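Local coordinates for bifunctional GH43-CE protein (PDB 6MLY) that probably cleaves xylose units from arabinoxylan-type chains through its glycoside hydrolase family 43 domain and carries a carbohydrate esterase domain resembling alpha/beta-hydrolases, at residues Lys528-Lys533 with Phe558-Lys563; Ser545-Val550 with Asp618-Gly623; Val582-Arg587 with Asn599-Ala604; Lys593-Ile598 with Lys651-Glu656; Ile608-Ala613 with Gly660-Phe665. One frame throughout, in Å; residues are numbered along the deposited sequence.

Contact 1. Residues Lys528-Lys533 with Phe558-Lys563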
# COMPACT_ATOMS: atom_id res chain seq x y z
N LYS A 528 3.66 14.32 12.69
CA LYS A 528 4.16 13.44 11.63
C LYS A 528 5.33 12.59 12.17
O LYS A 528 5.66 11.56 11.58
CB LYS A 528 4.58 14.26 10.40
N LEU A 529 5.92 13.01 13.29
CA LEU A 529 7.06 12.33 13.91
C LEU A 529 6.79 10.82 13.97
O LEU A 529 5.69 10.39 14.33
CB LEU A 529 7.31 12.90 15.30
CG LEU A 529 7.96 14.29 15.34
CD1 LEU A 529 7.88 14.89 16.74
CD2 LEU A 529 9.40 14.23 14.86
N GLU A 530 7.82 10.03 13.61
CA GLU A 530 7.73 8.58 13.53
C GLU A 530 7.77 7.99 14.94
O GLU A 530 7.28 6.88 15.17
CB GLU A 530 8.87 8.01 12.68
CG GLU A 530 8.55 6.64 12.09
CD GLU A 530 9.75 5.77 11.74
OE1 GLU A 530 10.87 6.31 11.66
OE2 GLU A 530 9.56 4.55 11.55
N GLY A 531 8.36 8.75 15.87
CA GLY A 531 8.35 8.44 17.28
C GLY A 531 6.94 8.27 17.82
O GLY A 531 6.74 7.56 18.81
N HIS A 532 5.95 8.92 17.18
CA HIS A 532 4.57 8.90 17.64
C HIS A 532 3.66 8.12 16.67
O HIS A 532 2.57 8.56 16.37
CB HIS A 532 4.07 10.32 17.89
CG HIS A 532 4.79 11.03 18.99
ND1 HIS A 532 5.01 12.39 18.97
CD2 HIS A 532 5.34 10.57 20.14
CE1 HIS A 532 5.66 12.75 20.07
NE2 HIS A 532 5.88 11.65 20.79
N LYS A 533 4.11 6.94 16.25
CA LYS A 533 3.39 6.09 15.30
C LYS A 533 3.13 4.71 15.91
O LYS A 533 4.00 4.15 16.57
CB LYS A 533 4.23 5.94 14.03
CG LYS A 533 4.19 7.14 13.10
CD LYS A 533 2.90 7.22 12.31
CE LYS A 533 2.82 8.43 11.42
NZ LYS A 533 3.89 8.42 10.39
N PHE A 558 16.95 3.78 22.01
CA PHE A 558 17.68 4.44 20.91
C PHE A 558 16.87 4.47 19.62
O PHE A 558 17.23 5.20 18.70
CB PHE A 558 19.03 3.77 20.65
CG PHE A 558 20.12 4.11 21.63
CD1 PHE A 558 20.39 5.43 21.97
CD2 PHE A 558 20.91 3.12 22.20
CE1 PHE A 558 21.40 5.75 22.87
CE2 PHE A 558 21.92 3.44 23.09
CZ PHE A 558 22.17 4.75 23.43
N ALA A 559 15.78 3.69 19.54
CA ALA A 559 15.01 3.51 18.31
C ALA A 559 13.64 4.19 18.42
O ALA A 559 13.07 4.26 19.51
CB ALA A 559 14.86 2.04 18.02
N ASN A 560 13.13 4.70 17.29
CA ASN A 560 11.81 5.33 17.24
C ASN A 560 10.97 4.69 16.12
O ASN A 560 9.96 5.26 15.70
CB ASN A 560 11.92 6.85 17.08
CG ASN A 560 12.71 7.28 15.86
OD1 ASN A 560 12.95 6.50 14.95
ND2 ASN A 560 13.12 8.54 15.85
N ASN A 561 11.38 3.49 15.68
CA ASN A 561 10.97 2.97 14.38
C ASN A 561 10.95 1.44 14.33
O ASN A 561 10.98 0.87 13.23
CB ASN A 561 11.91 3.51 13.29
CG ASN A 561 13.34 3.02 13.43
OD1 ASN A 561 13.76 2.55 14.49
ND2 ASN A 561 14.09 3.11 12.34
N MET A 562 10.87 0.76 15.47
CA MET A 562 11.08 -0.70 15.51
C MET A 562 9.85 -1.43 16.07
O MET A 562 9.97 -2.50 16.65
CB MET A 562 12.31 -1.05 16.36
CG MET A 562 13.62 -0.68 15.68
SD MET A 562 14.99 -1.76 16.18
CE MET A 562 15.13 -1.39 17.92
N LYS A 563 8.67 -0.85 15.86
CA LYS A 563 7.40 -1.46 16.26
C LYS A 563 7.11 -2.71 15.42
O LYS A 563 6.42 -3.62 15.88
CB LYS A 563 6.26 -0.45 16.10
CG LYS A 563 6.11 0.11 14.69
CD LYS A 563 5.07 1.18 14.57
CE LYS A 563 5.07 1.82 13.21
NZ LYS A 563 3.87 2.66 13.03
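The carboxylate of Glu530 lies against CB of Asn561, OE2 of Glu530 standing 3.1 Å from that carbon. The glutamate chain is stretched out beyond CG, which sits opposite the backbone N (chi1 -157°), and this carries the carboxylate across to the other loop. There its plane is turned 81° from that of the Asn561 amide, which itself leads away. Beside it, CB of Asn560 packs on Gly531 CA at 3.9 Å, while its ND2 donates to Asp591. The two backbone oxygens of Glu530 and Asn560 face each other without bonding; that of Glu530 accepts from Asn585 ND2. Both segments belong to the esterase part of the chain, with its alpha/beta-hydrolase-like sheet. The loop 528-533 links the antiparallel strands 518-523 and 533-537, whereas residues 558-563 close the loop that follows strand 546-552 and lead into helix 563-577, with Met562 at the helix N-cap. Lys563, the first helical residue, sends a chain extended beyond CG back over the first loop. Its CD lies 3.7 Å from Lys533 O, and its NZ comes within 3.4 Å of Lys533 CB. Salt bridges to Asp535 and Asp521 fix that ammonium. Lys533 starts toward Lys563 but folds at chi2 and chi4, which leaves the two NZ atoms 6.3 Å apart, and the aspartates probably offset the charge of Lys563.

Contact 2. Residues Ser545-Val550 with Asp618-Gly623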
# COMPACT_ATOMS: atom_id res chain seq x y z
N SER A 545 -15.92 -6.56 19.18
CA SER A 545 -14.85 -5.88 19.90
C SER A 545 -13.77 -6.88 20.33
O SER A 545 -14.05 -8.07 20.53
CB SER A 545 -15.40 -5.11 21.07
OG SER A 545 -16.17 -5.96 21.91
N TYR A 546 -12.53 -6.38 20.46
CA TYR A 546 -11.37 -7.17 20.87
C TYR A 546 -10.66 -6.48 22.04
O TYR A 546 -10.55 -5.25 22.07
CB TYR A 546 -10.40 -7.34 19.70
CG TYR A 546 -10.99 -8.04 18.50
CD1 TYR A 546 -11.19 -9.41 18.50
CD2 TYR A 546 -11.34 -7.32 17.36
CE1 TYR A 546 -11.73 -10.05 17.40
CE2 TYR A 546 -11.87 -7.96 16.25
CZ TYR A 546 -12.07 -9.33 16.27
OH TYR A 546 -12.60 -9.96 15.19
N LYS A 547 -10.18 -7.29 22.98
CA LYS A 547 -9.41 -6.78 24.10
C LYS A 547 -7.99 -6.53 23.60
O LYS A 547 -7.53 -7.22 22.68
CB LYS A 547 -9.53 -7.74 25.28
CG LYS A 547 -10.95 -8.25 25.50
CD LYS A 547 -11.35 -8.47 26.93
CE LYS A 547 -12.84 -8.69 27.08
NZ LYS A 547 -13.26 -8.71 28.50
N VAL A 548 -7.33 -5.52 24.16
CA VAL A 548 -6.11 -4.95 23.57
C VAL A 548 -4.88 -5.47 24.33
O VAL A 548 -4.94 -5.71 25.54
CB VAL A 548 -6.15 -3.41 23.60
CG1 VAL A 548 -4.93 -2.80 22.92
CG2 VAL A 548 -7.43 -2.87 22.97
N VAL A 549 -3.78 -5.64 23.59
CA VAL A 549 -2.45 -5.81 24.19
C VAL A 549 -1.44 -5.04 23.33
O VAL A 549 -1.38 -5.22 22.11
CB VAL A 549 -2.06 -7.29 24.35
CG1 VAL A 549 -0.61 -7.45 24.82
CG2 VAL A 549 -3.00 -8.04 25.29
N VAL A 550 -0.65 -4.19 24.01
CA VAL A 550 0.34 -3.28 23.42
C VAL A 550 1.71 -3.96 23.40
O VAL A 550 2.02 -4.76 24.28
CB VAL A 550 0.39 -1.96 24.22
CG1 VAL A 550 1.52 -1.04 23.77
CG2 VAL A 550 -0.94 -1.24 24.19
N ASP A 618 -12.13 -3.27 22.60
CA ASP A 618 -12.69 -3.37 23.95
C ASP A 618 -11.59 -2.96 24.93
O ASP A 618 -10.74 -3.78 25.29
CB ASP A 618 -13.21 -4.78 24.22
CG ASP A 618 -13.92 -4.97 25.56
OD1 ASP A 618 -13.68 -4.17 26.48
OD2 ASP A 618 -14.70 -5.94 25.67
N THR A 619 -11.62 -1.70 25.38
CA THR A 619 -10.61 -1.16 26.29
C THR A 619 -11.07 -1.31 27.75
O THR A 619 -10.74 -0.48 28.58
CB THR A 619 -10.30 0.30 25.95
OG1 THR A 619 -11.46 1.08 26.27
CG2 THR A 619 -9.93 0.49 24.50
N SER A 620 -11.86 -2.36 28.03
CA SER A 620 -12.06 -2.82 29.39
C SER A 620 -10.80 -3.57 29.85
O SER A 620 -10.54 -3.69 31.04
CB SER A 620 -13.30 -3.69 29.51
OG SER A 620 -13.09 -4.97 28.95
N PHE A 621 -10.02 -4.05 28.86
CA PHE A 621 -8.73 -4.68 29.07
C PHE A 621 -7.71 -4.13 28.05
O PHE A 621 -7.92 -4.24 26.84
CB PHE A 621 -8.86 -6.20 28.94
CG PHE A 621 -7.60 -6.97 29.23
CD1 PHE A 621 -7.30 -7.39 30.52
CD2 PHE A 621 -6.70 -7.26 28.21
CE1 PHE A 621 -6.14 -8.11 30.78
CE2 PHE A 621 -5.54 -7.97 28.48
CZ PHE A 621 -5.26 -8.39 29.76
N ILE A 622 -6.62 -3.56 28.57
CA ILE A 622 -5.42 -3.22 27.80
C ILE A 622 -4.19 -3.82 28.50
O ILE A 622 -3.71 -3.29 29.51
CB ILE A 622 -5.29 -1.69 27.63
CG1 ILE A 622 -6.50 -1.10 26.89
CG2 ILE A 622 -3.98 -1.34 26.94
CD1 ILE A 622 -6.46 0.40 26.72
N GLY A 623 -3.67 -4.93 27.96
CA GLY A 623 -2.38 -5.48 28.38
C GLY A 623 -1.23 -4.70 27.77
O GLY A 623 -1.46 -3.84 26.92
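Strand 546-550 runs parallel to strand 621-623, their directions 23° apart, with Val548 bonding both ways: its N to Phe621 O at 3.0 Å and its O to Gly623 N at 2.8 Å. Val550 N then donates to Gly623 O, and before the corner at Ser620 the N of Asp618 bonds to Tyr546 O. OD1 of Asp618 accepts from Ser620 N, an Asx turn, and Ser620 OG adds a second bond to the same oxygen. Lys547 runs alongside Asp618, but its NZ stops 4.2 Å from Asp618 OD2, beyond a salt bridge, and bonds instead to Ala789 O. The same lysine crosses Phe621 at about a right angle. Phe621 has CG opposite its backbone N (chi1 -176°), which lays the ring alongside Val549, whose CG2 meets the ring edge 4.1 Å from Phe621 CE2; Phe785 of helix 775-789 touches both residues. On the opposite face Val548 CB meets Ile622 CG1 at 4.0 Å, and Ile622 packs on Ile608 of helix 596-610. The neighbouring parallel strands 546-552 and 621-627, in a mostly parallel sheet covered by helices on both faces, fit the alpha/beta-hydrolase fold, made recognisable by a GxSxG sequence consistent with a nucleophile elbow.

Contact 3. Residues Val582-Arg587 with Asn599-Ala604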
# COMPACT_ATOMS: atom_id res chain seq x y z
N VAL A 582 -1.37 -3.95 19.36
CA VAL A 582 -1.01 -2.55 19.08
C VAL A 582 0.48 -2.36 19.40
O VAL A 582 0.81 -1.92 20.50
CB VAL A 582 -1.86 -1.55 19.88
CG1 VAL A 582 -1.48 -0.11 19.58
CG2 VAL A 582 -3.35 -1.76 19.67
N SER A 583 1.36 -2.67 18.45
CA SER A 583 2.76 -2.30 18.62
C SER A 583 2.91 -0.79 18.39
O SER A 583 2.34 -0.24 17.45
CB SER A 583 3.67 -3.08 17.71
OG SER A 583 5.01 -3.02 18.18
N ILE A 584 3.67 -0.13 19.27
CA ILE A 584 3.80 1.32 19.28
C ILE A 584 5.27 1.70 19.12
O ILE A 584 6.16 0.88 19.37
CB ILE A 584 3.20 1.91 20.58
CG1 ILE A 584 4.09 1.64 21.80
CG2 ILE A 584 1.78 1.42 20.79
CD1 ILE A 584 3.62 2.33 23.06
N ASN A 585 5.50 2.95 18.70
CA ASN A 585 6.82 3.59 18.72
C ASN A 585 6.90 4.56 19.90
O ASN A 585 5.88 4.97 20.46
CB ASN A 585 7.13 4.32 17.40
CG ASN A 585 7.60 3.42 16.28
OD1 ASN A 585 8.04 2.29 16.49
ND2 ASN A 585 7.54 3.93 15.06
N HIS A 586 8.13 4.91 20.27
CA HIS A 586 8.41 5.97 21.22
C HIS A 586 9.60 6.78 20.72
O HIS A 586 10.44 6.26 19.99
CB HIS A 586 8.65 5.39 22.62
CG HIS A 586 9.89 4.55 22.71
ND1 HIS A 586 11.15 5.11 22.80
CD2 HIS A 586 10.06 3.21 22.74
CE1 HIS A 586 12.05 4.15 22.87
NE2 HIS A 586 11.41 2.97 22.84
N ARG A 587 9.68 8.05 21.12
CA ARG A 587 10.78 8.93 20.72
C ARG A 587 12.10 8.38 21.30
O ARG A 587 12.15 7.98 22.46
CB ARG A 587 10.53 10.36 21.20
CG ARG A 587 9.38 11.06 20.48
CD ARG A 587 9.07 12.42 21.09
NE ARG A 587 8.45 12.29 22.40
CZ ARG A 587 8.28 13.30 23.25
NH1 ARG A 587 8.82 14.48 23.01
NH2 ARG A 587 7.56 13.11 24.35
N ASN A 599 5.96 9.28 28.61
CA ASN A 599 4.98 10.25 28.10
C ASN A 599 4.34 9.76 26.79
O ASN A 599 3.15 10.00 26.55
CB ASN A 599 5.60 11.63 27.87
CG ASN A 599 5.82 12.43 29.15
OD1 ASN A 599 5.60 11.93 30.25
ND2 ASN A 599 6.24 13.67 29.00
N ASP A 600 5.13 9.08 25.96
CA ASP A 600 4.66 8.57 24.68
C ASP A 600 3.77 7.35 24.91
O ASP A 600 2.69 7.26 24.34
CB ASP A 600 5.83 8.27 23.74
CG ASP A 600 6.49 9.50 23.14
OD1 ASP A 600 5.99 10.62 23.37
OD2 ASP A 600 7.53 9.33 22.47
N VAL A 601 4.24 6.43 25.75
CA VAL A 601 3.52 5.18 26.03
C VAL A 601 2.10 5.52 26.51
O VAL A 601 1.12 5.01 25.98
CB VAL A 601 4.27 4.31 27.05
CG1 VAL A 601 3.43 3.12 27.51
CG2 VAL A 601 5.59 3.83 26.48
N LYS A 602 2.03 6.41 27.51
CA LYS A 602 0.76 6.80 28.11
C LYS A 602 -0.13 7.48 27.06
O LYS A 602 -1.35 7.34 27.13
CB LYS A 602 1.02 7.68 29.33
CG LYS A 602 1.62 6.94 30.52
CD LYS A 602 1.49 7.66 31.84
CE LYS A 602 2.08 6.91 33.02
NZ LYS A 602 1.37 5.63 33.27
N ALA A 603 0.47 8.19 26.10
CA ALA A 603 -0.26 8.88 25.00
C ALA A 603 -0.84 7.88 23.99
O ALA A 603 -1.94 8.07 23.47
CB ALA A 603 0.64 9.87 24.31
N ALA A 604 -0.06 6.83 23.68
CA ALA A 604 -0.51 5.77 22.78
C ALA A 604 -1.74 5.07 23.38
O ALA A 604 -2.69 4.77 22.66
CB ALA A 604 0.60 4.79 22.53
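Arg587 and Asp600 make the tight end of this contact. OD2 of Asp600 takes two donors, Arg587 N at 2.8 Å, nearly along its C-O direction, and Arg587 NE at 3.1 Å, on the syn lone pair. NH2 of Arg587 reaches the second oxygen, Asp600 OD1, also at 3.1 Å but from above the carboxylate plane. The grip is therefore side-on, through NE and one terminal nitrogen, with the two planes 33° apart. A bend at chi3 (-70°) swings the guanidinium round the carboxylate that the backbone N also holds. His532 NE2 bonds OD1 as well, and this convergence of donors would favour an ionised aspartate. The remainder is looser and without polar bonds. CD1 of Ile584 rests 3.9 Å from Ala604 CB and 4.2 Å from Val601 CG2, a buried apolar touch. Toward the partly exposed side, Arg587 NH2 comes no nearer than 4.3 Å to Asn599 CB. Strand 579-584 lies beside strand 546-552, whose Val550 and Ile552 touch Ile584, and helix 596-610 leads through the short strand 617-619 into strand 621-627, a beta-alpha-beta crossover that passes over strand 546-552. Val601 also touches Ala637 of helix 629-639.

Contact 4. Residues Lys593-Ile598 with Lys651-Glu656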
# COMPACT_ATOMS: atom_id res chain seq x y z
N LYS A 593 14.55 13.41 25.84
CA LYS A 593 15.05 12.73 27.03
C LYS A 593 13.88 12.39 27.97
O LYS A 593 12.80 12.96 27.84
CB LYS A 593 16.09 13.60 27.75
CG LYS A 593 17.28 14.04 26.90
CD LYS A 593 18.11 12.90 26.33
CE LYS A 593 19.25 13.37 25.45
NZ LYS A 593 20.03 12.23 24.89
N PHE A 594 14.13 11.47 28.90
CA PHE A 594 13.14 11.03 29.90
C PHE A 594 12.64 12.26 30.66
O PHE A 594 13.43 13.11 31.05
CB PHE A 594 13.74 9.98 30.84
CG PHE A 594 12.75 9.34 31.78
CD1 PHE A 594 12.56 9.84 33.06
CD2 PHE A 594 11.99 8.25 31.38
CE1 PHE A 594 11.64 9.26 33.92
CE2 PHE A 594 11.08 7.67 32.25
CZ PHE A 594 10.90 8.18 33.52
N PRO A 595 11.32 12.35 30.87
CA PRO A 595 10.33 11.31 30.65
C PRO A 595 9.54 11.30 29.32
O PRO A 595 8.37 10.96 29.33
CB PRO A 595 9.35 11.63 31.77
CG PRO A 595 9.27 13.14 31.72
CD PRO A 595 10.70 13.56 31.43
N ALA A 596 10.19 11.67 28.21
CA ALA A 596 9.56 11.63 26.87
C ALA A 596 9.03 10.23 26.56
O ALA A 596 7.92 10.08 26.04
CB ALA A 596 10.56 12.07 25.83
N GLN A 597 9.82 9.20 26.91
CA GLN A 597 9.59 7.81 26.49
C GLN A 597 8.33 7.25 27.15
O GLN A 597 7.57 6.53 26.51
CB GLN A 597 10.82 6.95 26.80
CG GLN A 597 12.00 7.18 25.87
CD GLN A 597 12.55 8.58 25.93
OE1 GLN A 597 12.50 9.25 26.96
NE2 GLN A 597 13.10 9.04 24.81
N ILE A 598 8.11 7.59 28.42
CA ILE A 598 6.94 7.11 29.18
C ILE A 598 5.72 7.97 28.82
O ILE A 598 4.60 7.46 28.72
CB ILE A 598 7.22 7.03 30.70
CG1 ILE A 598 6.07 6.40 31.48
CG2 ILE A 598 7.59 8.39 31.29
CD1 ILE A 598 5.73 4.98 31.06
N LYS A 651 14.53 16.62 41.94
CA LYS A 651 14.10 16.44 40.57
C LYS A 651 12.64 15.95 40.52
O LYS A 651 12.32 14.90 41.04
CB LYS A 651 15.07 15.47 39.88
CG LYS A 651 16.50 15.99 39.78
CD LYS A 651 17.15 15.79 38.41
CE LYS A 651 18.17 16.86 38.06
NZ LYS A 651 18.94 16.50 36.85
N THR A 652 11.79 16.74 39.85
CA THR A 652 10.40 16.37 39.51
C THR A 652 10.35 15.89 38.05
O THR A 652 11.19 16.28 37.24
CB THR A 652 9.45 17.55 39.72
OG1 THR A 652 9.69 18.08 41.03
CG2 THR A 652 7.99 17.18 39.58
N VAL A 653 9.36 15.05 37.72
CA VAL A 653 9.23 14.45 36.39
C VAL A 653 7.75 14.19 36.09
O VAL A 653 7.12 13.35 36.72
CB VAL A 653 10.07 13.16 36.30
CG1 VAL A 653 9.63 12.11 37.30
CG2 VAL A 653 10.07 12.58 34.90
N ASP A 654 7.21 14.92 35.11
CA ASP A 654 5.85 14.72 34.59
C ASP A 654 5.78 13.34 33.93
O ASP A 654 6.42 13.10 32.91
CB ASP A 654 5.49 15.85 33.62
CG ASP A 654 4.05 15.86 33.13
OD1 ASP A 654 3.39 14.79 33.18
OD2 ASP A 654 3.59 16.94 32.69
N LEU A 655 4.97 12.44 34.49
CA LEU A 655 4.96 11.03 34.08
C LEU A 655 3.88 10.75 33.02
O LEU A 655 4.00 9.75 32.32
CB LEU A 655 4.77 10.13 35.30
CG LEU A 655 6.05 9.77 36.05
CD1 LEU A 655 5.74 8.92 37.28
CD2 LEU A 655 7.04 9.04 35.15
N GLU A 656 2.84 11.58 32.92
CA GLU A 656 1.78 11.32 31.94
C GLU A 656 2.03 12.12 30.65
O GLU A 656 2.08 11.54 29.57
CB GLU A 656 0.38 11.57 32.51
CG GLU A 656 -0.69 10.86 31.70
CD GLU A 656 -2.10 10.89 32.26
OE1 GLU A 656 -2.38 11.72 33.15
OE2 GLU A 656 -2.93 10.08 31.79
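The Phe594 ring has the Pro595 pyrrolidine on one face, with CB of the proline 3.8 Å above the plane over its centre, while Val653 and Leu655 of the other segment come to it obliquely. Of these, Val653 CG2 is nearer, 3.8 Å from Phe594 CE1, and Leu655 CD2 lies 4.3 Å from Phe594 CZ. The stacking of ring on proline goes with the cis peptide bond that joins the two residues, an association common in aromatic-proline pairs. Pro595 also presents its outer edge to the strand, where its CG and CB pack on Val653 CG2 and the two side chains run past each other in opposite directions. CG2 of Val653 stands opposite the backbone N and is the branch that meets both proline and ring. Here the start of helix 596-610, with Pro595 as its N-cap residue, meets residues 653-655, by the antiparallel hairpin 645-648/651-654 in the esterase domain. Within the first turn of the helix, Ile598 CG2 touches Leu655 CD2 at 4.0 Å. Leu655 begins by pointing away from the helix, yet its CD2 branch comes back to meet Ile598. Leu636 of helix 629-639 also packs against Phe594 and Ile598, and Met711 of helix 709-714 reaches Phe594. Leu655 further touches Tyr720, a ligand of the bound sodium, which lies about 9 Å from the leucine side chain.

Contact 5. Residues Ile608-Ala613 with Gly660-Phe665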
# COMPACT_ATOMS: atom_id res chain seq x y z
N ILE A 608 -5.80 4.87 22.20
CA ILE A 608 -6.47 3.59 21.99
C ILE A 608 -7.91 3.65 22.54
O ILE A 608 -8.82 3.13 21.91
CB ILE A 608 -5.65 2.45 22.63
CG1 ILE A 608 -4.39 2.15 21.82
CG2 ILE A 608 -6.49 1.19 22.85
CD1 ILE A 608 -4.65 1.87 20.35
N ARG A 609 -8.08 4.26 23.72
CA ARG A 609 -9.37 4.32 24.37
C ARG A 609 -10.27 5.29 23.60
O ARG A 609 -11.43 5.00 23.33
CB ARG A 609 -9.21 4.71 25.85
CG ARG A 609 -8.60 3.62 26.72
CD ARG A 609 -8.98 3.73 28.19
NE ARG A 609 -8.60 2.55 28.95
CZ ARG A 609 -7.40 2.33 29.48
NH1 ARG A 609 -6.41 3.18 29.24
NH2 ARG A 609 -7.18 1.27 30.25
N ALA A 610 -9.69 6.43 23.22
CA ALA A 610 -10.41 7.53 22.60
C ALA A 610 -10.91 7.13 21.21
O ALA A 610 -11.95 7.63 20.76
CB ALA A 610 -9.51 8.74 22.54
N ASN A 611 -10.17 6.24 20.54
CA ASN A 611 -10.50 5.79 19.19
C ASN A 611 -10.93 4.32 19.20
O ASN A 611 -10.90 3.65 18.17
CB ASN A 611 -9.32 6.02 18.24
CG ASN A 611 -9.11 7.48 17.92
OD1 ASN A 611 -9.52 7.97 16.86
ND2 ASN A 611 -8.47 8.20 18.84
N ALA A 612 -11.40 3.84 20.36
CA ALA A 612 -11.67 2.41 20.59
C ALA A 612 -12.79 1.92 19.66
O ALA A 612 -12.63 0.93 18.94
CB ALA A 612 -12.02 2.18 22.04
N ALA A 613 -13.93 2.64 19.67
CA ALA A 613 -15.13 2.31 18.89
C ALA A 613 -14.78 2.08 17.41
O ALA A 613 -15.32 1.18 16.77
CB ALA A 613 -16.15 3.41 19.04
N GLY A 660 -0.53 13.83 23.05
CA GLY A 660 -1.63 13.77 22.07
C GLY A 660 -2.66 14.87 22.25
O GLY A 660 -2.33 15.97 22.73
N LEU A 661 -3.90 14.58 21.86
CA LEU A 661 -5.02 15.51 22.03
C LEU A 661 -6.16 14.83 22.81
O LEU A 661 -7.30 15.27 22.75
CB LEU A 661 -5.52 15.97 20.65
CG LEU A 661 -4.48 16.53 19.69
CD1 LEU A 661 -5.12 16.80 18.33
CD2 LEU A 661 -3.83 17.79 20.23
N TYR A 662 -5.84 13.76 23.54
CA TYR A 662 -6.85 13.02 24.31
C TYR A 662 -6.40 12.91 25.76
O TYR A 662 -6.24 11.80 26.27
CB TYR A 662 -7.08 11.66 23.65
CG TYR A 662 -7.33 11.71 22.16
CD1 TYR A 662 -6.31 11.48 21.25
CD2 TYR A 662 -8.59 12.00 21.65
CE1 TYR A 662 -6.54 11.51 19.88
CE2 TYR A 662 -8.84 12.04 20.29
CZ TYR A 662 -7.81 11.80 19.40
OH TYR A 662 -8.04 11.85 18.05
N PRO A 663 -6.19 14.04 26.48
CA PRO A 663 -5.76 14.00 27.88
C PRO A 663 -6.89 13.61 28.85
O PRO A 663 -6.62 13.18 29.97
CB PRO A 663 -5.31 15.44 28.14
CG PRO A 663 -6.17 16.28 27.22
CD PRO A 663 -6.39 15.41 25.99
N SER A 664 -8.13 13.79 28.40
CA SER A 664 -9.37 13.40 29.08
C SER A 664 -9.35 11.91 29.49
O SER A 664 -9.83 11.55 30.56
CB SER A 664 -10.55 13.71 28.16
OG SER A 664 -11.79 13.25 28.69
N PHE A 665 -8.79 11.06 28.62
CA PHE A 665 -8.96 9.61 28.68
C PHE A 665 -7.88 8.99 29.56
O PHE A 665 -6.84 9.60 29.81
CB PHE A 665 -8.93 9.01 27.28
CG PHE A 665 -10.11 9.41 26.42
CD1 PHE A 665 -10.11 10.61 25.73
CD2 PHE A 665 -11.22 8.58 26.31
CE1 PHE A 665 -11.19 10.98 24.95
CE2 PHE A 665 -12.30 8.95 25.53
CZ PHE A 665 -12.29 10.15 24.85
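The C-terminal end of helix 596-610 meets the loop between strands 651-654 and 671-675 through Ala610, whose methyl sits between two aromatic rings, Phe665 and Tyr662. It makes a CH-pi contact with Phe665: CB of Ala610 is 3.7 Å from the ring centroid and only 11° off the ring normal, squarely over the face. Toward Tyr662 the approach is oblique, Ala610 CB coming 3.5 Å from CD2 of the tyrosine. Both aromatic residues hold CG opposite their carbonyl carbon (chi1 -49° for Tyr662), a setting that directs the two rings at the helix end. A second touch involves Asn611, the first residue to leave helical geometry. Its ND2 hangs over one face of the Tyr662 ring, 3.7 Å from CZ, and the amide plane stands almost perpendicular to the ring. That nitrogen bonds to the backbone O of Phe607, one turn back, which holds the amide in place over the ring; OD1 has a weak bond to Lys614. Arg609 contributes just its base, with CB 4.4 Å from Phe665 CD2, before its chain leads away and NH2 bonds to Arg668 O. No hydrogen bond crosses between the two segments, and the contact lies near the surface, with the Phe665 side largely exposed. Behind it, on the inner side of the helix, Ile608 and Arg609 pack on Thr619 of strand 617-619 and on Ile622 of strand 621-627, so the helix end lies between the sheet and the loop.

Overall arrangement
Helix 596-610 threads through contacts 3, 4 and 5, from its N-cap in contact 4 to its last turn in contact 5, whose centres are about 20 Å apart. Contact 1 adjoins contact 3, with centres about 9 Å apart and Lys563 O 2.8 Å from Ser583 OG. Contact 2 joins contact 3 through the sheet, Val549 O to Val582 N at 3.0 Å, and meets contact 5 where Thr619 and Ile622 pack on the helix end. All five lie away from the annotated sites, though in contact 4 the Leu655 side chain is about 9 Å from the sodium ion. His586 of contact 3 lies near the putative nucleophile elbow without touching it, and strand 621-627 of contact 2 leads into it.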